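Local coordinates for protein SsfX3 (Streptomyces sp. SF2575, PDB 3SKV) that probably transfers a salicylyl group in a tetracycline biosynthetic pathway, acting as an acyltransferase built on the GDSL/SGNH hydrolase fold, at residues 228-233 against 253-258; 249-254 against 290-295; 286-291 against 313-318; 336-341 against 369-374. The protein carries 1 engineered substitution. All blocks are in the same frame, centred on the assembly; numbering follows the deposited sequence.

Contact 1 (228-233 against 253-258)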
loop_
_atom_site.group_PDB
_atom_site.type_symbol
_atom_site.label_atom_id
_atom_site.label_comp_id
_atom_site.label_asym_id
_atom_site.label_seq_id
_atom_site.Cartn_x
_atom_site.Cartn_y
_atom_site.Cartn_z
ATOM N N ASP A 228 0.426 -10.268 9.787
ATOM C CA ASP A 228 1.439 -9.928 10.797
ATOM C C ASP A 228 1.555 -8.451 11.150
ATOM O O ASP A 228 1.674 -8.132 12.340
ATOM C CB ASP A 228 2.810 -10.537 10.448
ATOM C CG ASP A 228 2.815 -12.063 10.432
ATOM O OD1 ASP A 228 1.799 -12.671 10.871
ATOM O OD2 ASP A 228 3.827 -12.654 9.972
ATOM N N GLY A 229 1.477 -7.570 10.143
ATOM C CA GLY A 229 1.582 -6.134 10.364
ATOM C C GLY A 229 0.312 -5.423 10.789
ATOM O O GLY A 229 0.358 -4.224 11.054
ATOM N N SER A 230 -0.810 -6.147 10.892
ATOM C CA SER A 230 -2.126 -5.602 11.226
ATOM C C SER A 230 -2.650 -5.984 12.631
ATOM O O SER A 230 -3.860 -6.140 12.805
ATOM C CB SER A 230 -3.130 -6.009 10.153
ATOM O OG SER A 230 -2.523 -5.985 8.874
ATOM N N HIS A 231 -1.747 -6.070 13.629
ATOM C CA HIS A 231 -2.047 -6.434 15.019
ATOM C C HIS A 231 -2.130 -5.202 15.956
ATOM O O HIS A 231 -2.049 -5.339 17.194
ATOM C CB HIS A 231 -0.996 -7.434 15.538
ATOM C CG HIS A 231 -1.230 -8.840 15.106
ATOM N ND1 HIS A 231 -1.315 -9.181 13.770
ATOM C CD2 HIS A 231 -1.341 -9.965 15.843
ATOM C CE1 HIS A 231 -1.501 -10.487 13.736
ATOM N NE2 HIS A 231 -1.520 -11.004 14.959
ATOM N N LEU A 232 -2.279 -3.999 15.370
ATOM C CA LEU A 232 -2.342 -2.757 16.150
ATOM C C LEU A 232 -1.124 -2.487 16.994
ATOM O O LEU A 232 -1.248 -1.914 18.082
ATOM C CB LEU A 232 -3.637 -2.607 16.981
ATOM C CG LEU A 232 -4.971 -2.650 16.233
ATOM C CD1 LEU A 232 -6.109 -2.877 17.216
ATOM C CD2 LEU A 232 -5.179 -1.369 15.376
ATOM N N GLN A 233 0.065 -2.876 16.473
ATOM C CA GLN A 233 1.380 -2.650 17.067
ATOM C C GLN A 233 1.543 -1.160 17.326
ATOM O O GLN A 233 1.429 -0.356 16.398
ATOM C CB GLN A 233 2.503 -3.095 16.119
ATOM C CG GLN A 233 2.588 -4.590 15.897
ATOM C CD GLN A 233 1.835 -5.092 14.693
ATOM O OE1 GLN A 233 0.734 -4.635 14.363
ATOM N NE2 GLN A 233 2.423 -6.063 14.013
ATOM N N GLY A 253 -8.891 -6.564 12.881
ATOM C CA GLY A 253 -9.771 -7.579 13.434
ATOM C C GLY A 253 -9.320 -8.999 13.148
ATOM O O GLY A 253 -8.780 -9.664 14.032
ATOM N N THR A 254 -9.517 -9.461 11.910
ATOM C CA THR A 254 -9.215 -10.816 11.416
ATOM C C THR A 254 -7.800 -11.311 11.612
ATOM O O THR A 254 -7.630 -12.443 12.047
ATOM C CB THR A 254 -9.789 -11.047 10.009
ATOM O OG1 THR A 254 -11.202 -10.880 10.113
ATOM C CG2 THR A 254 -9.488 -12.459 9.453
ATOM N N SER A 255 -6.808 -10.486 11.341
ATOM C CA SER A 255 -5.388 -10.807 11.555
ATOM C C SER A 255 -5.142 -11.288 13.008
ATOM O O SER A 255 -4.373 -12.231 13.215
ATOM C CB SER A 255 -4.521 -9.584 11.250
ATOM O OG SER A 255 -4.890 -9.006 10.007
ATOM N N ASN A 256 -5.820 -10.661 14.004
ATOM C CA ASN A 256 -5.713 -11.073 15.405
ATOM C C ASN A 256 -6.459 -12.382 15.616
ATOM O O ASN A 256 -5.966 -13.250 16.333
ATOM C CB ASN A 256 -6.227 -9.977 16.358
ATOM C CG ASN A 256 -5.242 -8.871 16.588
ATOM O OD1 ASN A 256 -5.388 -7.760 16.086
ATOM N ND2 ASN A 256 -4.219 -9.144 17.372
ATOM N N PHE A 257 -7.640 -12.531 14.969
ATOM C CA PHE A 257 -8.468 -13.742 15.023
ATOM C C PHE A 257 -7.672 -14.951 14.495
ATOM O O PHE A 257 -7.754 -16.030 15.073
ATOM C CB PHE A 257 -9.809 -13.557 14.240
ATOM C CG PHE A 257 -10.547 -14.849 13.938
ATOM C CD1 PHE A 257 -11.320 -15.474 14.915
ATOM C CD2 PHE A 257 -10.391 -15.489 12.711
ATOM C CE1 PHE A 257 -11.943 -16.706 14.660
ATOM C CE2 PHE A 257 -11.023 -16.717 12.456
ATOM C CZ PHE A 257 -11.797 -17.313 13.428
ATOM N N MET A 258 -6.922 -14.758 13.387
ATOM C CA MET A 258 -6.093 -15.765 12.720
ATOM C C MET A 258 -5.065 -16.428 13.653
ATOM O O MET A 258 -4.627 -17.549 13.368
ATOM C CB MET A 258 -5.385 -15.146 11.514
ATOM C CG MET A 258 -6.309 -14.842 10.350
ATOM S SD MET A 258 -5.505 -13.873 9.048
ATOM C CE MET A 258 -4.206 -15.019 8.528
HETATM O O HOH W 1 -6.235 -7.253 13.386
HETATM O O HOH W 2 -4.500 -5.789 18.295
#
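Ser-230 and His-231 meet Ser-255 and Asn-256 without a direct hydrogen bond; packing and water hold the loop 228-233 against helix 254-257. In the van der Waals layer, Ser-230 CB lies 3.5 Å from Ser-255 OG, a close fit that small side chains allow. The imidazole of His-231 reaches over the helix turn. Its CE1 comes to 3.4 Å from Ser-255 O, and its CD2 lies 3.4 Å from Asn-256 ND2. The carboxamide of Asn-256 runs alongside the ring, pointing the other way, with the two planes 54° apart: packing over a face and no parallel stack. With CG beside the backbone N (chi1 -80°), the His-231 ring swings toward the helix, where NE2 finds its partner in Asp-259 OD2.

The polar bridging is done by water. Water 1 donates to Ser-230 O at 2.7 Å and to Asn-256 OD1 at 2.9 Å, and accepts from Gly-253 N at 2.8 Å, linking the loop carbonyl to the N-cap residue and the asparagine side chain. Within the loop, Gln-233 folds back, NE2 to Asp-228 O and OE1 to His-231 N.

Gly-253 to Asn-256 follow strand 247-252 where SGNH relatives carry a conserved Gly-x-Asn-Asp block, and Ser-255 touches Ser-194 of the Gly-Asp-Ser sequence, so the contact probably borders the active site. Ser-230 OG bonds to Asp-193 O and Ala-226 O. Asn-256 rests on Tyr-311 of helix 308-324 and Phe-266 of helix 266-278, while the loop connects strand 219-223 to helix 234-242.

Contact 2 (249-254 against 290-295)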
loop_
_atom_site.group_PDB
_atom_site.type_symbol
_atom_site.label_atom_id
_atom_site.label_comp_id
_atom_site.label_asym_id
_atom_site.label_seq_id
_atom_site.Cartn_x
_atom_site.Cartn_y
_atom_site.Cartn_z
ATOM N N SER A 249 -6.999 5.529 7.162
ATOM C CA SER A 249 -7.914 4.385 7.215
ATOM C C SER A 249 -7.187 3.208 7.782
ATOM O O SER A 249 -6.047 2.937 7.399
ATOM C CB SER A 249 -8.547 4.073 5.853
ATOM O OG SER A 249 -7.637 3.975 4.771
ATOM N N LEU A 250 -7.823 2.562 8.774
ATOM C CA LEU A 250 -7.317 1.400 9.499
ATOM C C LEU A 250 -8.297 0.253 9.378
ATOM O O LEU A 250 -9.452 0.413 9.772
ATOM C CB LEU A 250 -7.143 1.731 11.015
ATOM C CG LEU A 250 -6.505 3.086 11.427
ATOM C CD1 LEU A 250 -6.633 3.291 12.900
ATOM C CD2 LEU A 250 -5.023 3.168 11.032
ATOM N N ARG A 251 -7.857 -0.904 8.889
ATOM C CA ARG A 251 -8.734 -2.076 8.845
ATOM C C ARG A 251 -8.117 -3.189 9.639
ATOM O O ARG A 251 -7.032 -3.667 9.320
ATOM C CB ARG A 251 -9.103 -2.526 7.444
ATOM C CG ARG A 251 -10.533 -3.035 7.452
ATOM C CD ARG A 251 -10.959 -3.849 6.255
ATOM N NE ARG A 251 -10.207 -3.486 5.072
ATOM C CZ ARG A 251 -10.514 -2.493 4.255
ATOM N NH1 ARG A 251 -11.607 -1.768 4.461
ATOM N NH2 ARG A 251 -9.734 -2.217 3.227
ATOM N N VAL A 252 -8.760 -3.541 10.734
ATOM C CA VAL A 252 -8.238 -4.545 11.679
ATOM C C VAL A 252 -9.308 -5.514 12.168
ATOM O O VAL A 252 -10.488 -5.286 11.912
ATOM C CB VAL A 252 -7.503 -3.835 12.856
ATOM C CG1 VAL A 252 -6.219 -3.159 12.360
ATOM C CG2 VAL A 252 -8.421 -2.808 13.557
ATOM N N GLY A 253 -8.891 -6.564 12.881
ATOM C CA GLY A 253 -9.771 -7.579 13.434
ATOM C C GLY A 253 -9.320 -8.999 13.148
ATOM O O GLY A 253 -8.780 -9.664 14.032
ATOM N N THR A 254 -9.517 -9.461 11.910
ATOM C CA THR A 254 -9.215 -10.816 11.416
ATOM C C THR A 254 -7.800 -11.311 11.612
ATOM O O THR A 254 -7.630 -12.443 12.047
ATOM C CB THR A 254 -9.789 -11.047 10.009
ATOM O OG1 THR A 254 -11.202 -10.880 10.113
ATOM C CG2 THR A 254 -9.488 -12.459 9.453
ATOM N N SER A 290 -13.799 -2.361 10.032
ATOM C CA SER A 290 -13.885 -3.723 10.511
ATOM C C SER A 290 -13.418 -4.551 9.339
ATOM O O SER A 290 -13.506 -4.110 8.186
ATOM C CB SER A 290 -15.314 -4.092 10.907
ATOM O OG SER A 290 -16.221 -3.871 9.849
ATOM N N SER A 291 -12.909 -5.728 9.616
ATOM C CA SER A 291 -12.455 -6.603 8.553
ATOM C C SER A 291 -13.512 -6.912 7.468
ATOM O O SER A 291 -14.725 -7.069 7.714
ATOM C CB SER A 291 -11.894 -7.882 9.146
ATOM O OG SER A 291 -10.699 -7.551 9.835
ATOM N N VAL A 292 -13.013 -6.956 6.250
ATOM C CA VAL A 292 -13.729 -7.330 5.036
ATOM C C VAL A 292 -14.151 -8.843 5.165
ATOM O O VAL A 292 -13.583 -9.575 5.974
ATOM C CB VAL A 292 -12.687 -7.000 3.933
ATOM C CG1 VAL A 292 -12.398 -8.132 2.965
ATOM C CG2 VAL A 292 -12.991 -5.677 3.243
ATOM N N TYR A 293 -15.162 -9.289 4.434
ATOM C CA TYR A 293 -15.569 -10.680 4.517
ATOM C C TYR A 293 -14.508 -11.634 3.927
ATOM O O TYR A 293 -14.065 -11.480 2.781
ATOM C CB TYR A 293 -16.946 -10.899 3.862
ATOM C CG TYR A 293 -17.384 -12.348 3.786
ATOM C CD1 TYR A 293 -17.998 -12.971 4.870
ATOM C CD2 TYR A 293 -17.209 -13.092 2.620
ATOM C CE1 TYR A 293 -18.421 -14.304 4.796
ATOM C CE2 TYR A 293 -17.592 -14.429 2.549
ATOM C CZ TYR A 293 -18.195 -15.031 3.642
ATOM O OH TYR A 293 -18.609 -16.333 3.566
ATOM N N SER A 294 -14.142 -12.641 4.716
ATOM C CA SER A 294 -13.213 -13.686 4.304
ATOM C C SER A 294 -13.989 -15.020 4.207
ATOM O O SER A 294 -14.505 -15.497 5.206
ATOM C CB SER A 294 -12.047 -13.791 5.284
ATOM O OG SER A 294 -11.381 -15.030 5.133
ATOM N N PRO A 295 -14.077 -15.643 3.023
ATOM C CA PRO A 295 -14.808 -16.922 2.916
ATOM C C PRO A 295 -14.274 -18.009 3.857
ATOM O O PRO A 295 -15.079 -18.757 4.444
ATOM C CB PRO A 295 -14.667 -17.287 1.433
ATOM C CG PRO A 295 -14.454 -15.964 0.745
ATOM C CD PRO A 295 -13.558 -15.217 1.707
HETATM O O HOH W 3 -13.740 -1.797 6.468
HETATM O O HOH W 4 -12.806 -6.385 12.341
#
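Ser-291 OG sits in the tight part of this contact, in the bend where strand 247-252 gives way to a helix. It accepts from Thr-254 N at 3.1 Å in an almost straight bond (N-H...O 178°) and donates weakly to Val-252 O. Its hydroxyl lies beside the backbone N (chi1 -68°), which turns OG into that bend. Ser-291 CB also packs 3.2 Å from Thr-254 OG1. Water 4 bridges the diverging backbones, joining Val-252 O at 2.6 Å to Ser-291 N. Glycine suits position 253: at its backbone angles a CB would jam against the preceding carbonyl O, and it would also be directed at Ser-291 OG.

Arg-251 continues the close packing with its aliphatic part: CG and CD both lie 3.2 Å from Ser-290 O, and the chain bends at chi3 (-28°) to run past that carbonyl. Beyond it the fit relaxes. Val-292 CG2 stands 3.9 Å above one face of the guanidinium, toward its rim, on the partly exposed side. Here water 3 accepts from Arg-251 NH1 in the guanidinium plane and donates to Ser-290 O.

A salt bridge from NE to Asp-193 ties Arg-251 to the Gly-Asp-Ser sequence, while serine and water serve the backbone groups beyond the strand ends.

Contact 3 (286-291 against 313-318)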
loop_
_atom_site.group_PDB
_atom_site.type_symbol
_atom_site.label_atom_id
_atom_site.label_comp_id
_atom_site.label_asym_id
_atom_site.label_seq_id
_atom_site.Cartn_x
_atom_site.Cartn_y
_atom_site.Cartn_z
ATOM N N ILE A 286 -10.257 9.798 10.609
ATOM C CA ILE A 286 -9.765 8.446 10.867
ATOM C C ILE A 286 -10.940 7.509 10.625
ATOM O O ILE A 286 -12.008 7.643 11.256
ATOM C CB ILE A 286 -9.146 8.247 12.283
ATOM C CG1 ILE A 286 -7.890 9.142 12.497
ATOM C CG2 ILE A 286 -8.803 6.743 12.510
ATOM C CD1 ILE A 286 -7.401 9.135 13.921
ATOM N N VAL A 287 -10.754 6.585 9.682
ATOM C CA VAL A 287 -11.755 5.604 9.321
ATOM C C VAL A 287 -11.363 4.284 9.928
ATOM O O VAL A 287 -10.328 3.702 9.599
ATOM C CB VAL A 287 -11.985 5.550 7.795
ATOM C CG1 VAL A 287 -13.016 4.513 7.449
ATOM C CG2 VAL A 287 -12.402 6.913 7.273
ATOM N N LEU A 288 -12.188 3.845 10.862
ATOM C CA LEU A 288 -12.045 2.596 11.605
ATOM C C LEU A 288 -12.826 1.515 10.882
ATOM O O LEU A 288 -14.066 1.484 10.897
ATOM C CB LEU A 288 -12.585 2.821 13.006
ATOM C CG LEU A 288 -11.563 2.806 14.115
ATOM C CD1 LEU A 288 -10.268 3.553 13.755
ATOM C CD2 LEU A 288 -12.164 3.318 15.380
ATOM N N GLY A 289 -12.076 0.691 10.180
ATOM C CA GLY A 289 -12.647 -0.359 9.362
ATOM C C GLY A 289 -12.639 -1.713 10.017
ATOM O O GLY A 289 -11.610 -2.166 10.507
ATOM N N SER A 290 -13.799 -2.361 10.032
ATOM C CA SER A 290 -13.885 -3.723 10.511
ATOM C C SER A 290 -13.418 -4.551 9.339
ATOM O O SER A 290 -13.506 -4.110 8.186
ATOM C CB SER A 290 -15.314 -4.092 10.907
ATOM O OG SER A 290 -16.221 -3.871 9.849
ATOM N N SER A 291 -12.909 -5.728 9.616
ATOM C CA SER A 291 -12.455 -6.603 8.553
ATOM C C SER A 291 -13.512 -6.912 7.468
ATOM O O SER A 291 -14.725 -7.069 7.714
ATOM C CB SER A 291 -11.894 -7.882 9.146
ATOM O OG SER A 291 -10.699 -7.551 9.835
ATOM N N GLU A 313 -17.661 -6.275 15.907
ATOM C CA GLU A 313 -18.481 -5.601 16.913
ATOM C C GLU A 313 -17.651 -4.664 17.848
ATOM O O GLU A 313 -18.166 -3.616 18.235
ATOM C CB GLU A 313 -19.321 -6.611 17.688
ATOM C CG GLU A 313 -20.627 -6.043 18.228
ATOM C CD GLU A 313 -21.298 -6.870 19.316
ATOM O OE1 GLU A 313 -20.987 -8.079 19.434
ATOM O OE2 GLU A 313 -22.148 -6.308 20.046
ATOM N N GLN A 314 -16.356 -5.005 18.135
ATOM C CA GLN A 314 -15.434 -4.182 18.955
ATOM C C GLN A 314 -15.004 -2.929 18.207
ATOM O O GLN A 314 -14.937 -1.865 18.826
ATOM C CB GLN A 314 -14.186 -4.975 19.425
ATOM C CG GLN A 314 -14.505 -6.228 20.242
ATOM C CD GLN A 314 -14.960 -5.943 21.648
ATOM O OE1 GLN A 314 -15.937 -5.232 21.894
ATOM N NE2 GLN A 314 -14.308 -6.567 22.612
ATOM N N VAL A 315 -14.752 -3.046 16.862
ATOM C CA VAL A 315 -14.375 -1.912 16.023
ATOM C C VAL A 315 -15.510 -0.892 16.122
ATOM O O VAL A 315 -15.250 0.281 16.436
ATOM C CB VAL A 315 -13.956 -2.279 14.557
ATOM C CG1 VAL A 315 -13.594 -1.034 13.767
ATOM C CG2 VAL A 315 -12.784 -3.264 14.524
ATOM N N VAL A 316 -16.765 -1.379 16.014
ATOM C CA VAL A 316 -17.978 -0.573 16.130
ATOM C C VAL A 316 -18.032 0.117 17.499
ATOM O O VAL A 316 -18.298 1.314 17.560
ATOM C CB VAL A 316 -19.293 -1.395 15.911
ATOM C CG1 VAL A 316 -20.508 -0.481 15.954
ATOM C CG2 VAL A 316 -19.281 -2.201 14.615
ATOM N N LYS A 317 -17.851 -0.650 18.595
ATOM C CA LYS A 317 -17.939 -0.128 19.956
ATOM C C LYS A 317 -16.936 0.968 20.252
ATOM O O LYS A 317 -17.322 1.969 20.864
ATOM C CB LYS A 317 -17.893 -1.245 21.016
ATOM C CG LYS A 317 -19.219 -2.012 21.137
ATOM C CD LYS A 317 -19.203 -3.022 22.288
ATOM C CE LYS A 317 -20.440 -3.901 22.304
ATOM N NZ LYS A 317 -21.640 -3.205 22.852
ATOM N N VAL A 318 -15.669 0.800 19.799
ATOM C CA VAL A 318 -14.587 1.774 20.001
ATOM C C VAL A 318 -14.890 3.078 19.242
ATOM O O VAL A 318 -14.726 4.172 19.796
ATOM C CB VAL A 318 -13.204 1.171 19.628
ATOM C CG1 VAL A 318 -12.118 2.247 19.484
ATOM C CG2 VAL A 318 -12.794 0.108 20.630
#
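Leu-288 and Ser-290 of the strand 286-290 receive Val-315 and Val-318 of helix 308-324 in an apolar packing contact, the strand-against-helix layer of a beta-alpha-beta unit in the parallel sheet of the GDSL/SGNH domain. The two short axes approach to 7.8 Å and their directions differ by 159°, so helix and strand run nearly antiparallel, as expected when the chain returns across a sheet to start the next parallel strand.

Val-315 does most of the touching. Its CG1 is anti to the backbone N (chi1 180°) and extends onto the strand backbone: it lies 3.8 Å from Leu-288 O, 3.9 Å from Gly-289 C and 4.1 Å from Leu-288 CB. The other branch, CG2, approaches Ser-290 CA at 4.2 Å. A beta-branched residue suits this place because two short methyls can spread along the strand. One turn later, Val-318 CG1 meets Leu-288 CD2 at 4.2 Å, so the leucine side chain is in touch with two successive turns of the helix. Gly-289, between the two contact residues, has no side chain, and its backbone is part of the surface on which Val-315 rests. Ser-290 adds its backbone N, 4.0 Å from Val-315 CG1, and its CB, 4.3 Å from Val-315 CB; its hydroxyl is engaged by Tyr-332 OH and Gly-335 N.

The strand 286-290 lies between strands 247-252 and 330-333. Leu-288 also packs on Leu-250 of the former and on Val-330 of the latter, and Val-315 and Val-316 touch Tyr-332, so the helix covers the strand it leaves and the one it leads to.

Contact 4 (336-341 against 369-374)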
loop_
_atom_site.group_PDB
_atom_site.type_symbol
_atom_site.label_atom_id
_atom_site.label_comp_id
_atom_site.label_asym_id
_atom_site.label_seq_id
_atom_site.Cartn_x
_atom_site.Cartn_y
_atom_site.Cartn_z
ATOM N N MET A 336 -18.085 -5.468 5.590
ATOM C CA MET A 336 -19.146 -6.234 4.928
ATOM C C MET A 336 -19.842 -5.334 3.901
ATOM O O MET A 336 -20.400 -5.848 2.938
ATOM C CB MET A 336 -20.180 -6.764 5.937
ATOM C CG MET A 336 -19.567 -7.587 7.051
ATOM S SD MET A 336 -18.909 -9.182 6.511
ATOM C CE MET A 336 -20.354 -10.183 6.733
ATOM N N ARG A 337 -19.796 -3.996 4.089
ATOM C CA ARG A 337 -20.353 -3.057 3.087
ATOM C C ARG A 337 -19.318 -2.842 1.978
ATOM O O ARG A 337 -19.681 -2.786 0.802
ATOM C CB ARG A 337 -20.822 -1.731 3.703
ATOM C CG ARG A 337 -22.008 -1.925 4.658
ATOM C CD ARG A 337 -22.606 -0.611 5.138
ATOM N NE ARG A 337 -22.866 0.289 4.014
ATOM C CZ ARG A 337 -23.965 0.248 3.266
ATOM N NH1 ARG A 337 -24.937 -0.610 3.550
ATOM N NH2 ARG A 337 -24.105 1.074 2.235
ATOM N N VAL A 338 -18.022 -2.836 2.336
ATOM C CA VAL A 338 -16.959 -2.714 1.340
ATOM C C VAL A 338 -16.791 -4.010 0.517
ATOM O O VAL A 338 -16.804 -3.966 -0.712
ATOM C CB VAL A 338 -15.646 -2.082 1.894
ATOM C CG1 VAL A 338 -14.543 -2.028 0.842
ATOM C CG2 VAL A 338 -15.917 -0.676 2.399
ATOM N N TRP A 339 -16.698 -5.147 1.188
ATOM C CA TRP A 339 -16.521 -6.428 0.535
ATOM C C TRP A 339 -17.204 -7.511 1.370
ATOM O O TRP A 339 -16.594 -8.080 2.272
ATOM C CB TRP A 339 -15.008 -6.690 0.397
ATOM C CG TRP A 339 -14.674 -7.916 -0.390
ATOM C CD1 TRP A 339 -14.517 -9.178 0.090
ATOM C CD2 TRP A 339 -14.478 -7.996 -1.811
ATOM N NE1 TRP A 339 -14.224 -10.045 -0.940
ATOM C CE2 TRP A 339 -14.169 -9.342 -2.115
ATOM C CE3 TRP A 339 -14.534 -7.055 -2.859
ATOM C CZ2 TRP A 339 -13.899 -9.774 -3.417
ATOM C CZ3 TRP A 339 -14.242 -7.479 -4.141
ATOM C CH2 TRP A 339 -13.939 -8.827 -4.413
ATOM N N GLY A 340 -18.468 -7.766 1.093
ATOM C CA GLY A 340 -19.246 -8.735 1.857
ATOM C C GLY A 340 -19.412 -10.115 1.248
ATOM O O GLY A 340 -18.792 -10.425 0.215
ATOM N N PRO A 341 -20.293 -10.944 1.885
ATOM C CA PRO A 341 -20.526 -12.320 1.404
ATOM C C PRO A 341 -21.210 -12.434 0.045
ATOM O O PRO A 341 -21.111 -13.478 -0.609
ATOM C CB PRO A 341 -21.395 -12.948 2.509
ATOM C CG PRO A 341 -21.309 -12.019 3.672
ATOM C CD PRO A 341 -21.087 -10.670 3.106
ATOM N N GLU A 369 -13.952 1.143 -6.014
ATOM C CA GLU A 369 -15.156 1.949 -6.220
ATOM C C GLU A 369 -16.032 1.819 -4.974
ATOM O O GLU A 369 -16.564 2.822 -4.486
ATOM C CB GLU A 369 -15.902 1.458 -7.471
ATOM C CG GLU A 369 -16.079 2.433 -8.631
ATOM C CD GLU A 369 -14.859 3.032 -9.318
ATOM O OE1 GLU A 369 -14.202 3.877 -8.669
ATOM O OE2 GLU A 369 -14.726 2.871 -10.556
ATOM N N SER A 370 -16.109 0.599 -4.419
ATOM C CA SER A 370 -16.872 0.307 -3.215
ATOM C C SER A 370 -16.337 1.062 -1.985
ATOM O O SER A 370 -17.126 1.601 -1.203
ATOM C CB SER A 370 -16.919 -1.200 -2.972
ATOM O OG SER A 370 -17.865 -1.514 -1.962
ATOM N N SER A 371 -15.002 1.104 -1.829
ATOM C CA SER A 371 -14.325 1.821 -0.744
ATOM C C SER A 371 -14.600 3.313 -0.866
ATOM O O SER A 371 -14.917 3.945 0.136
ATOM C CB SER A 371 -12.816 1.580 -0.787
ATOM O OG SER A 371 -12.508 0.206 -0.621
ATOM N N ARG A 372 -14.505 3.863 -2.097
ATOM C CA ARG A 372 -14.749 5.283 -2.379
ATOM C C ARG A 372 -16.192 5.663 -2.079
ATOM O O ARG A 372 -16.426 6.697 -1.451
ATOM C CB ARG A 372 -14.385 5.634 -3.833
ATOM C CG ARG A 372 -12.890 5.684 -4.075
ATOM C CD ARG A 372 -12.587 5.964 -5.536
ATOM N NE ARG A 372 -13.087 7.270 -5.947
ATOM C CZ ARG A 372 -13.781 7.479 -7.054
ATOM N NH1 ARG A 372 -14.026 6.477 -7.891
ATOM N NH2 ARG A 372 -14.225 8.697 -7.345
ATOM N N ARG A 373 -17.138 4.814 -2.492
ATOM C CA ARG A 373 -18.562 4.995 -2.252
ATOM C C ARG A 373 -18.835 5.021 -0.723
ATOM O O ARG A 373 -19.496 5.934 -0.224
ATOM C CB ARG A 373 -19.360 3.857 -2.934
ATOM C CG ARG A 373 -20.878 3.928 -2.670
ATOM C CD ARG A 373 -21.720 2.676 -2.974
ATOM N NE ARG A 373 -21.016 1.635 -3.722
ATOM C CZ ARG A 373 -20.460 0.553 -3.196
ATOM N NH1 ARG A 373 -20.483 0.358 -1.881
ATOM N NH2 ARG A 373 -19.862 -0.337 -3.978
ATOM N N GLU A 374 -18.285 4.042 0.009
ATOM C CA GLU A 374 -18.468 3.976 1.460
ATOM C C GLU A 374 -17.801 5.149 2.208
ATOM O O GLU A 374 -18.420 5.745 3.084
ATOM C CB GLU A 374 -18.076 2.591 2.017
ATOM C CG GLU A 374 -18.984 1.458 1.567
ATOM C CD GLU A 374 -20.469 1.654 1.831
ATOM O OE1 GLU A 374 -20.831 2.101 2.948
ATOM O OE2 GLU A 374 -21.270 1.345 0.916
#
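Arg-337 and Glu-374 form the charged side of the packing between the short helix 335-338 and helix 361-377. Both side chains start with CG beside the backbone N and then fold: the glutamate bends at chi2 (-54°) and the arginine at chi3 (49°), so they meet crosswise. Arg-337 NE points at Glu-374 OE1, 2.9 Å away, with the oxygen in the guanidinium plane. The two planes are 67° apart, and NE meets OE1 from above the carboxylate plane. The second link, from NH2 to OE2, is weak. Arg-373 reaches the same carboxylate from its own helix: NH1 donates to Glu-374 OE2 at 3.1 Å, on that oxygen's anti lone pair, and OE2 lies in the plane of the Arg-373 guanidinium.

Val-338 fills the apolar part. With CG1 anti to its backbone N, that methyl meets Ser-371 OG at 3.4 Å, while CG2 lies 3.8 Å from Glu-374 CG, so the methylenes of the glutamate serve as packing surface behind its carboxylate. Ser-371 OG itself bonds to Phe-367 O, a turn earlier in the helix. Val-338 and Glu-374 also rest on Leu-333, so the two helices pack together over strand 330-333 at the edge of the parallel sheet.

The hydroxyl of Ser-370 crosses to the end of the short helix. OG donates to Val-338 O at 2.9 Å, in the carbonyl plane on a lone pair. Serine is short enough to let the helices approach closely here.

Chemically, a carboxylate gripped by two arginines probably stays ionised, its charge compensated from both helices, and Ser-370 and Arg-343 together supply donors to the last carbonyl of the short helix.

Overall arrangement
The four contacts share the parallel-sheet alpha/beta fold. Contacts 1 and 2 share Gly-253 and Thr-254, with centres about 9 Å apart, and Leu-232 CD2 packs 3.7 Å from Val-252 CG1 between them. Contact 3 continues contact 2 along the strand 286-290, again about 9 Å between centres, and Leu-250 O accepts from Gly-289 N at 2.7 Å. Centre to centre, contact 4 lies about 11 Å from contact 2, joined by Tyr-293 N to Trp-339 O at 2.9 Å, and about 20 Å from contact 1. Contacts 1 and 2 both reach Asp-193 in the Gly-Asp-Ser sequence, consistent with an active site at this end of the sheet, as in relatives.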